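Long-range contacts in Lmo0181 protein (Listeria monocytogenes serovar 1/2a, PDB 5F7V), which binds cycloalternan as an extracellular lipoprotein and probably delivers this cyclic alpha-glucan to an ABC transporter for uptake: residues A[278-283]-A[347-352]; A[105-110]-A[323-328]. All coordinates share one frame; numbering follows the deposited sequence. Where two conformers were deposited one is given.

Interaction 1 (A[278-283]-A[347-352]); sequences THFFAN and ESLQYM. With GLC (alpha-D-glucopyranose), chain B; GLC (alpha-D-glucopyranose), chain C.
Thr278 and Met352 form a parallel beta bridge, their CA atoms 4.6 Å apart, where strand 278-287 pairs with the short strand 352-353; Thr278 N donates to Tyr351 O at 3.0 Å, and the CA-H of Met352 faces Thr278 O. The hydroxyl of Thr278 carries the polar side of the contact. Placed between its own N and carbonyl carbon (chi1 57°), Thr278 OG1 donates to Ser348 O at 2.7 Å. Tyr351 N reaches the same oxygen from the opposite face of its carbonyl plane, so the turn that follows helix 343-347 is gripped from both the strand and its own backbone. CG2 of Thr278 lies at the edge of the Tyr351 ring. Two residues along the strand from Thr278, Phe280 lies side by side with Met352, pointing the same way, in a Met-aromatic contact: Met352 SD lies 4.3 Å from the ring centroid, oblique to the ring. A bend at chi3 (74°) brings Met352 CE to within 3.8 Å of Phe280 CD1, while Leu349 CD2 meets the ring edge in plane. On the sugar side of the strand, the Phe281 ring turns one face to the chain B glucose. Asn283 holds that sugar with two bonds, OD1 accepting from O3 at 2.7 Å and ND2 donating to O2 at 2.8 Å, and His279 CE1 approaches C6 of the chain C glucose. The strand thus separates two chemistries: Phe280 packs against Leu349 and Met352, whereas Phe281 and Asn283 give cycloalternan the aromatic face and paired polar contacts characteristic of a sugar-binding cleft.

Interaction 2 (A[105-110]-A[323-328]); sequences TLNKQA and ATENKE
Asn107 N donates to Ala323 O at 2.8 Å, one of two backbone bonds that make a single beta bridge between Leu106 and Thr324; the other runs from Glu325 N to Thr105 O at 3.1 Å. This bridge joins the segments leading into helices 108-112 and 327-335. With CG anti to the carbonyl carbon (chi1 -60°) and the chain extended beyond it, the Glu325 side chain runs past the peptide between Leu106 and Asn107. Its OE2 accepts from two waters. One connects OE2 to Asn107 ND2, and the other connects it to Lys108 N in the first turn of helix 108-112, where the carboxylate would probably complement the positive end of the helix dipole. The Asn107 and Glu325 side chains cross at about a right angle, with amide and carboxylate planes 65° apart. Asn107 is also the N-cap of that helix, its OD1 accepting from Ala110 N at 2.9 Å; Asn326 occupies the corresponding place before helix 327-335, its OD1 accepting from Ile329 N and, weakly, from Glu328 N. On the apolar side, which Val124 of strand 119-135 also lines, Leu106 CD2 sits 3.9 Å from Ala323 CB.

From the N terminus the chain first passes residues 105-110, whose partner comes only at 323-328, where interaction 2 closes a loop of 212 residues. Before that come residues 278-283, on strand 278-287; interaction 1 closes their loop, of 63 residues, at 347-352, which begins at the last residue of helix 343-347. The segments therefore alternate, and the two contacts cross rather than nest. Interaction 2 ties the approach to helix 108-112 to the chain just after strand 321-322, while interaction 1 adds short strand 352-353 to the central sheet. Their centres lie 14 Å apart, and they touch directly: Phe280 CZ packs 3.6 Å from Asn107 OD1, and Met352 SD lies against Gln109 CG.

Interaction 1 (A[278-283]-A[347-352])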
loop_
_atom_site.group_PDB
_atom_site.type_symbol
_atom_site.label_atom_id
_atom_site.label_comp_id
_atom_site.label_asym_id
_atom_site.label_seq_id
_atom_site.Cartn_x
_atom_site.Cartn_y
_atom_site.Cartn_z
ATOM N N THR A 278 4.443 -3.820 -10.771
ATOM C CA THR A 278 3.281 -3.646 -9.898
ATOM C C THR A 278 3.748 -3.560 -8.459
ATOM O O THR A 278 4.823 -4.025 -8.041
ATOM C CB THR A 278 2.341 -4.821 -10.068
ATOM O OG1 THR A 278 3.067 -6.018 -9.789
ATOM C CG2 THR A 278 1.774 -4.814 -11.508
ATOM N N HIS A 279 2.936 -2.873 -7.685
ATOM C CA HIS A 279 3.198 -2.724 -6.244
ATOM C C HIS A 279 2.984 -4.034 -5.510
ATOM O O HIS A 279 2.163 -4.860 -5.856
ATOM C CB HIS A 279 2.258 -1.683 -5.657
ATOM C CG HIS A 279 2.793 -0.294 -5.747
ATOM N ND1 HIS A 279 2.038 0.767 -6.189
ATOM C CD2 HIS A 279 3.987 0.221 -5.377
ATOM C CE1 HIS A 279 2.751 1.874 -6.091
ATOM N NE2 HIS A 279 3.926 1.568 -5.593
ATOM N N PHE A 280 3.721 -4.202 -4.423
ATOM C CA PHE A 280 3.535 -5.233 -3.398
ATOM C C PHE A 280 3.712 -4.566 -2.051
ATOM O O PHE A 280 4.766 -4.033 -1.737
ATOM C CB PHE A 280 4.542 -6.370 -3.568
ATOM C CG PHE A 280 4.331 -7.487 -2.585
ATOM C CD1 PHE A 280 3.436 -8.513 -2.885
ATOM C CD2 PHE A 280 4.959 -7.470 -1.353
ATOM C CE1 PHE A 280 3.237 -9.539 -1.978
ATOM C CE2 PHE A 280 4.732 -8.480 -0.439
ATOM C CZ PHE A 280 3.881 -9.483 -0.773
ATOM N N PHE A 281 2.649 -4.614 -1.275
ATOM C CA PHE A 281 2.629 -4.021 0.067
ATOM C C PHE A 281 2.291 -5.108 1.064
ATOM O O PHE A 281 1.656 -6.088 0.746
ATOM C CB PHE A 281 1.615 -2.873 0.095
ATOM C CG PHE A 281 2.013 -1.695 -0.738
ATOM C CD1 PHE A 281 3.206 -1.028 -0.475
ATOM C CD2 PHE A 281 1.184 -1.222 -1.720
ATOM C CE1 PHE A 281 3.576 0.049 -1.246
ATOM C CE2 PHE A 281 1.562 -0.142 -2.498
ATOM C CZ PHE A 281 2.750 0.503 -2.253
ATOM N N ALA A 282 2.688 -4.894 2.302
ATOM C CA ALA A 282 2.344 -5.806 3.382
ATOM C C ALA A 282 2.279 -5.094 4.691
ATOM O O ALA A 282 3.076 -4.192 4.932
ATOM C CB ALA A 282 3.341 -6.945 3.503
ATOM N N ASN A 283 1.315 -5.467 5.520
ATOM C CA ASN A 283 1.254 -4.971 6.894
ATOM C C ASN A 283 1.605 -6.064 7.867
ATOM O O ASN A 283 1.273 -7.224 7.620
ATOM C CB ASN A 283 -0.153 -4.467 7.165
ATOM C CG ASN A 283 -0.491 -3.290 6.253
ATOM O OD1 ASN A 283 0.306 -2.383 6.112
ATOM N ND2 ASN A 283 -1.689 -3.295 5.662
ATOM N N GLU A 347 -2.673 -12.041 -10.903
ATOM C CA GLU A 347 -1.800 -11.923 -12.091
ATOM C C GLU A 347 -0.740 -10.849 -11.859
ATOM O O GLU A 347 0.411 -11.006 -12.292
ATOM C CB GLU A 347 -2.633 -11.534 -13.302
ATOM C CG GLU A 347 -3.511 -12.653 -13.809
ATOM C CD GLU A 347 -4.655 -12.171 -14.692
ATOM O OE1 GLU A 347 -4.818 -10.948 -14.902
ATOM O OE2 GLU A 347 -5.371 -13.073 -15.183
ATOM N N SER A 348 -1.092 -9.775 -11.150
ATOM C CA SER A 348 -0.168 -8.668 -10.910
ATOM C C SER A 348 1.055 -9.099 -10.116
ATOM O O SER A 348 2.104 -8.481 -10.280
ATOM C CB SER A 348 -0.900 -7.532 -10.205
ATOM O OG SER A 348 -1.917 -6.918 -10.974
ATOM N N LEU A 349 0.973 -10.149 -9.301
ATOM C CA LEU A 349 2.095 -10.558 -8.466
ATOM C C LEU A 349 3.298 -11.007 -9.255
ATOM O O LEU A 349 4.411 -10.901 -8.759
ATOM C CB LEU A 349 1.648 -11.635 -7.502
ATOM C CG LEU A 349 0.564 -11.233 -6.501
ATOM C CD1 LEU A 349 0.036 -12.454 -5.789
ATOM C CD2 LEU A 349 1.105 -10.212 -5.515
ATOM N N GLN A 350 3.123 -11.459 -10.492
ATOM C CA GLN A 350 4.258 -11.817 -11.329
ATOM C C GLN A 350 5.242 -10.654 -11.533
ATOM O O GLN A 350 6.442 -10.828 -11.657
ATOM C CB GLN A 350 3.792 -12.284 -12.717
ATOM C CG GLN A 350 4.942 -12.787 -13.576
ATOM C CD GLN A 350 4.546 -13.388 -14.932
ATOM O OE1 GLN A 350 5.302 -13.377 -15.907
ATOM N NE2 GLN A 350 3.330 -13.871 -15.012
ATOM N N TYR A 351 4.702 -9.436 -11.558
ATOM C CA TYR A 351 5.481 -8.259 -11.952
ATOM C C TYR A 351 5.812 -7.390 -10.767
ATOM O O TYR A 351 6.209 -6.257 -10.950
ATOM C CB TYR A 351 4.698 -7.441 -12.993
ATOM C CG TYR A 351 3.971 -8.316 -13.985
ATOM C CD1 TYR A 351 4.680 -9.133 -14.866
ATOM C CD2 TYR A 351 2.577 -8.342 -14.011
ATOM C CE1 TYR A 351 3.995 -9.925 -15.769
ATOM C CE2 TYR A 351 1.912 -9.173 -14.905
ATOM C CZ TYR A 351 2.584 -9.956 -15.772
ATOM O OH TYR A 351 1.928 -10.781 -16.666
ATOM N N MET A 352 5.709 -7.900 -9.559
ATOM C CA MET A 352 5.871 -7.077 -8.373
ATOM C C MET A 352 7.265 -6.475 -8.257
ATOM O O MET A 352 8.279 -7.079 -8.645
ATOM C CB MET A 352 5.560 -7.893 -7.114
ATOM C CG MET A 352 6.588 -8.952 -6.785
ATOM S SD MET A 352 6.399 -9.693 -5.137
ATOM C CE MET A 352 5.018 -10.650 -5.540
HETATM C C1 GLC B . -2.113 0.415 2.096
HETATM C C2 GLC B . -1.433 -0.819 2.644
HETATM C C3 GLC B . -0.089 -0.453 3.246
HETATM C C4 GLC B . 0.742 0.353 2.254
HETATM C C5 GLC B . -0.035 1.579 1.793
HETATM C C6 GLC B . 0.688 2.364 0.706
HETATM O O2 GLC B . -2.292 -1.421 3.619
HETATM O O3 GLC B . 0.589 -1.668 3.552
HETATM O O4 GLC B . 1.907 0.819 2.943
HETATM O O5 GLC B . -1.280 1.144 1.203
HETATM O O6 GLC B . -0.277 3.353 0.279
HETATM C C1 GLC C . 0.333 4.501 -0.319
HETATM C C2 GLC C . -0.812 5.493 -0.477
HETATM C C3 GLC C . -1.863 4.894 -1.411
HETATM C C4 GLC C . -1.215 4.536 -2.736
HETATM C C5 GLC C . 0.057 3.696 -2.540
HETATM C C6 GLC C . 0.893 3.524 -3.811
HETATM O O2 GLC C . -1.383 5.828 0.800
HETATM O O3 GLC C . -2.869 5.902 -1.589
HETATM O O4 GLC C . -2.113 3.751 -3.538
HETATM O O5 GLC C . 0.954 4.245 -1.575
HETATM O O6 GLC C . 1.277 4.812 -4.282
#

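Interaction 2 (A[105-110]-A[323-328])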
loop_
_atom_site.group_PDB
_atom_site.type_symbol
_atom_site.label_atom_id
_atom_site.label_comp_id
_atom_site.label_asym_id
_atom_site.label_seq_id
_atom_site.Cartn_x
_atom_site.Cartn_y
_atom_site.Cartn_z
ATOM N N THR A 105 3.376 -21.777 5.194
ATOM C CA THR A 105 2.043 -21.646 4.657
ATOM C C THR A 105 1.650 -20.219 4.354
ATOM O O THR A 105 0.522 -20.001 3.884
ATOM C CB THR A 105 0.993 -22.232 5.631
ATOM O OG1 THR A 105 0.960 -21.443 6.829
ATOM C CG2 THR A 105 1.257 -23.698 5.933
ATOM N N LEU A 106 2.556 -19.274 4.619
ATOM C CA LEU A 106 2.282 -17.863 4.378
ATOM C C LEU A 106 2.961 -17.366 3.121
ATOM O O LEU A 106 3.945 -17.927 2.663
ATOM C CB LEU A 106 2.784 -17.044 5.561
ATOM C CG LEU A 106 2.253 -17.515 6.915
ATOM C CD1 LEU A 106 2.686 -16.472 7.937
ATOM C CD2 LEU A 106 0.746 -17.595 6.921
ATOM N N ASN A 107 2.433 -16.291 2.547
ATOM C CA ASN A 107 3.150 -15.623 1.460
ATOM C C ASN A 107 4.542 -15.216 1.922
ATOM O O ASN A 107 4.720 -14.509 2.911
ATOM C CB ASN A 107 2.364 -14.400 1.010
ATOM C CG ASN A 107 3.052 -13.649 -0.104
ATOM O OD1 ASN A 107 4.081 -13.008 0.108
ATOM N ND2 ASN A 107 2.472 -13.695 -1.310
ATOM N N LYS A 108 5.536 -15.703 1.197
ATOM C CA LYS A 108 6.899 -15.522 1.663
ATOM C C LYS A 108 7.431 -14.095 1.619
ATOM O O LYS A 108 8.142 -13.680 2.533
ATOM C CB LYS A 108 7.824 -16.383 0.842
ATOM C CG LYS A 108 9.176 -16.520 1.523
ATOM C CD LYS A 108 10.011 -17.620 0.929
ATOM C CE LYS A 108 11.466 -17.462 1.337
ATOM N NZ LYS A 108 12.338 -18.259 0.426
ATOM N N GLN A 109 7.055 -13.377 0.570
ATOM C CA GLN A 109 7.453 -11.981 0.468
ATOM C C GLN A 109 6.839 -11.164 1.602
ATOM O O GLN A 109 7.489 -10.300 2.168
ATOM C CB GLN A 109 7.041 -11.398 -0.889
ATOM C CG GLN A 109 7.857 -11.948 -2.042
ATOM C CD GLN A 109 7.502 -13.386 -2.338
ATOM O OE1 GLN A 109 6.334 -13.764 -2.425
ATOM N NE2 GLN A 109 8.516 -14.207 -2.440
ATOM N N ALA A 110 5.609 -11.459 1.962
ATOM C CA ALA A 110 4.933 -10.725 3.014
ATOM C C ALA A 110 5.532 -11.063 4.367
ATOM O O ALA A 110 5.743 -10.179 5.172
ATOM C CB ALA A 110 3.444 -11.019 2.975
ATOM N N ALA A 323 -2.304 -13.457 4.972
ATOM C CA ALA A 323 -1.012 -14.063 4.751
ATOM C C ALA A 323 -1.045 -15.517 4.314
ATOM O O ALA A 323 -0.163 -15.962 3.595
ATOM C CB ALA A 323 -0.172 -13.916 5.979
ATOM N N THR A 324 -2.043 -16.265 4.769
ATOM C CA THR A 324 -2.154 -17.676 4.388
ATOM C C THR A 324 -2.423 -17.796 2.881
ATOM O O THR A 324 -3.236 -17.027 2.367
ATOM C CB THR A 324 -3.229 -18.377 5.241
ATOM O OG1 THR A 324 -2.827 -18.342 6.620
ATOM C CG2 THR A 324 -3.380 -19.837 4.782
ATOM N N GLU A 325 -1.741 -18.711 2.194
ATOM C CA GLU A 325 -1.968 -19.037 0.767
ATOM C C GLU A 325 -2.942 -20.164 0.389
ATOM O O GLU A 325 -3.110 -20.498 -0.784
ATOM C CB GLU A 325 -0.637 -19.383 0.127
ATOM C CG GLU A 325 0.306 -18.206 0.221
ATOM C CD GLU A 325 1.674 -18.561 -0.320
ATOM O OE1 GLU A 325 2.290 -19.539 0.191
ATOM O OE2 GLU A 325 2.089 -17.840 -1.259
ATOM N N ASN A 326 -3.554 -20.785 1.379
ATOM C CA ASN A 326 -4.437 -21.934 1.144
ATOM C C ASN A 326 -5.536 -21.607 0.116
ATOM O O ASN A 326 -6.180 -20.563 0.197
ATOM C CB ASN A 326 -5.009 -22.340 2.495
ATOM C CG ASN A 326 -5.977 -23.482 2.394
ATOM O OD1 ASN A 326 -7.175 -23.246 2.186
ATOM N ND2 ASN A 326 -5.488 -24.714 2.537
ATOM N N LYS A 327 -5.752 -22.489 -0.859
ATOM C CA LYS A 327 -6.679 -22.208 -1.960
ATOM C C LYS A 327 -8.126 -22.133 -1.517
ATOM O O LYS A 327 -8.867 -21.325 -2.078
ATOM C CB LYS A 327 -6.511 -23.228 -3.098
ATOM C CG LYS A 327 -5.329 -22.858 -3.983
ATOM C CD LYS A 327 -5.130 -23.886 -5.102
ATOM C CE LYS A 327 -3.648 -24.079 -5.451
ATOM N NZ LYS A 327 -3.397 -25.415 -6.072
ATOM N N GLU A 328 -8.533 -22.922 -0.528
ATOM C CA GLU A 328 -9.917 -22.911 -0.046
ATOM C C GLU A 328 -10.174 -21.620 0.709
ATOM O O GLU A 328 -11.268 -21.092 0.595
ATOM C CB GLU A 328 -10.307 -24.123 0.798
ATOM C CG GLU A 328 -10.110 -25.439 0.059
ATOM C CD GLU A 328 -8.676 -25.919 0.171
ATOM O OE1 GLU A 328 -8.236 -26.185 1.315
ATOM O OE2 GLU A 328 -7.985 -26.002 -0.869
HETATM O O HOH W 1 0.486 -15.669 -1.996
HETATM O O HOH W 2 4.929 -17.281 -1.181
#